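Local structure of methyl-coenzyme M reductase subunit beta (Methanosarcina barkeri, 1E6Y) at residues T26-A29 with A30-S33. The protein forms part of the nickel enzyme that releases methane from methyl-coenzyme M, using coenzyme B as reductant, in the final step of methanogenesis. Numbering follows the deposited sequence.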
ATOM      1  N   THR E  26     -15.890  -4.295 -27.676  1.00 10.77           N
ATOM      2  CA  THR E  26     -14.796  -4.377 -28.636  1.00 10.92           C
ATOM      3  C   THR E  26     -15.246  -4.170 -30.091  1.00 11.07           C
ATOM      4  O   THR E  26     -14.410  -4.042 -30.987  1.00 11.10           O
ATOM      5  CB  THR E  26     -14.082  -5.737 -28.524  1.00 11.12           C
ATOM      6  OG1 THR E  26     -15.060  -6.785 -28.503  1.00 10.77           O
ATOM      7  CG2 THR E  26     -13.250  -5.799 -27.246  1.00 11.30           C
ATOM      8  N   ARG E  27     -16.558  -4.131 -30.319  1.00 11.68           N
ATOM      9  CA  ARG E  27     -17.098  -3.951 -31.668  1.00 11.96           C
ATOM     10  C   ARG E  27     -18.065  -2.785 -31.772  1.00 12.86           C
ATOM     11  O   ARG E  27     -18.248  -2.222 -32.861  1.00 13.94           O
ATOM     12  CB  ARG E  27     -17.852  -5.219 -32.125  1.00 11.50           C
ATOM     13  CG  ARG E  27     -16.958  -6.431 -32.230  1.00 10.32           C
ATOM     14  CD  ARG E  27     -17.662  -7.657 -32.839  1.00 10.37           C
ATOM     15  NE  ARG E  27     -16.817  -8.822 -32.589  1.00  9.90           N
ATOM     16  CZ  ARG E  27     -16.960  -9.619 -31.506  1.00 10.32           C
ATOM     17  NH1 ARG E  27     -16.116 -10.616 -31.342  1.00 10.31           N
ATOM     18  NH2 ARG E  27     -17.947  -9.323 -30.679  1.00 10.53           N
ATOM     19  N   ASN E  28     -18.755  -2.471 -30.680  1.00 12.90           N
ATOM     20  CA  ASN E  28     -19.845  -1.499 -30.726  1.00 12.54           C
ATOM     21  C   ASN E  28     -19.340  -0.061 -30.668  1.00 12.80           C
ATOM     22  O   ASN E  28     -18.756   0.364 -29.670  1.00 12.51           O
ATOM     23  CB  ASN E  28     -20.834  -1.752 -29.582  1.00 12.52           C
ATOM     24  CG  ASN E  28     -22.128  -0.976 -29.747  1.00 12.84           C
ATOM     25  OD1 ASN E  28     -22.232   0.180 -29.334  1.00 12.43           O
ATOM     26  ND2 ASN E  28     -23.119  -1.606 -30.366  1.00 13.23           N
ATOM     27  N   ALA E  29     -19.629   0.701 -31.720  1.00 12.21           N
ATOM     28  CA  ALA E  29     -19.170   2.082 -31.834  1.00 12.53           C
ATOM     29  C   ALA E  29     -19.761   2.996 -30.761  1.00 11.88           C
ATOM     30  O   ALA E  29     -19.061   3.851 -30.223  1.00 12.34           O
ATOM     31  CB  ALA E  29     -19.489   2.627 -33.226  1.00 12.65           C
ATOM     32  N   ALA E  30     -21.038   2.797 -30.433  1.00 11.96           N
ATOM     33  CA  ALA E  30     -21.708   3.602 -29.409  1.00 11.66           C
ATOM     34  C   ALA E  30     -21.099   3.393 -28.022  1.00 11.46           C
ATOM     35  O   ALA E  30     -20.840   4.355 -27.299  1.00 11.41           O
ATOM     36  CB  ALA E  30     -23.202   3.288 -29.379  1.00 12.05           C
ATOM     37  N   ILE E  31     -20.856   2.136 -27.664  1.00 10.82           N
ATOM     38  CA  ILE E  31     -20.212   1.817 -26.393  1.00 10.66           C
ATOM     39  C   ILE E  31     -18.788   2.371 -26.335  1.00 10.37           C
ATOM     40  O   ILE E  31     -18.390   2.963 -25.332  1.00 10.64           O
ATOM     41  CB  ILE E  31     -20.192   0.291 -26.144  1.00 10.76           C
ATOM     42  CG1 ILE E  31     -21.624  -0.213 -25.935  1.00 11.46           C
ATOM     43  CG2 ILE E  31     -19.326  -0.041 -24.925  1.00 10.85           C
ATOM     44  CD1 ILE E  31     -21.729  -1.701 -25.719  1.00 11.19           C
ATOM     45  N   GLN E  32     -18.055   2.251 -27.438  1.00 10.95           N
ATOM     46  CA  GLN E  32     -16.699   2.788 -27.511  1.00 10.51           C
ATOM     47  C   GLN E  32     -16.689   4.311 -27.385  1.00 10.16           C
ATOM     48  O   GLN E  32     -15.800   4.878 -26.753  1.00  9.36           O
ATOM     49  CB  GLN E  32     -16.025   2.352 -28.817  1.00 11.18           C
ATOM     50  CG  GLN E  32     -15.672   0.870 -28.843  1.00 12.61           C
ATOM     51  CD  GLN E  32     -15.088   0.406 -30.165  1.00 13.37           C
ATOM     52  OE1 GLN E  32     -14.851   1.200 -31.071  1.00 14.24           O
ATOM     53  NE2 GLN E  32     -14.841  -0.896 -30.273  1.00 13.96           N
ATOM     54  N   SER E  33     -17.741   4.953 -27.888  1.00 10.06           N
ATOM     55  CA  SER E  33     -17.901   6.400 -27.763  1.00 10.22           C
ATOM     56  C   SER E  33     -18.168   6.793 -26.314  1.00  9.66           C
ATOM     57  O   SER E  33     -17.596   7.760 -25.813  1.00 10.28           O
ATOM     58  CB  SER E  33     -19.045   6.888 -28.660  1.00 11.53           C
ATOM     59  OG  SER E  33     -19.323   8.263 -28.444  1.00 14.16           O
TER
HETATM   60  O   HOH W   1     -16.288   0.258 -33.516  1.00 37.62           O
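Asn28 OD1 accepts the backbone N-H of Ile31 at 2.9 Å (OD1 to N), and the donor lies in the plane of the amide on a lone pair, with an N-H...O angle of 160°. With CG anti to the backbone N (chi1 -168°), the side chain folds beside its own carbonyl carbon and reaches the first turn of the helix. Its other end is held too, since ND2 donates to Ser22 O, and the two bonds together fix the rotation of the amide. This is an N-cap: Asn28 closes the start of helix 29-40, where the loop after strand 13-19 becomes helical. First-turn N-H groups have no carbonyl one turn back within the helix, and the Asn28 side-chain oxygen stands in as acceptor for Ile31 N. A valine here would probably leave Ile31 N-H without its side-chain acceptor and Ser22 O without the amide donor. Regular helical bonding begins at the same residue, Gln32 N to Asn28 O (3.0 Å), followed by Ser33 N to Ala29 O (2.9 Å). The Ile31 side chain crosses that of Asn28 at about a right angle, with Ile31 CG1 3.5 Å from Asn28 OD1 and Ile31 CD1 4.0 Å from the Asn28 CB methylene, and both residues also touch Val429. Gln32 turns back toward the loop, its CG 3.2 Å from Asn28 O. At its polar end NE2 donates to Pro25 O, while a water donates both to OE1 (3.0 Å from Gln32 OE1) and to Arg27 O.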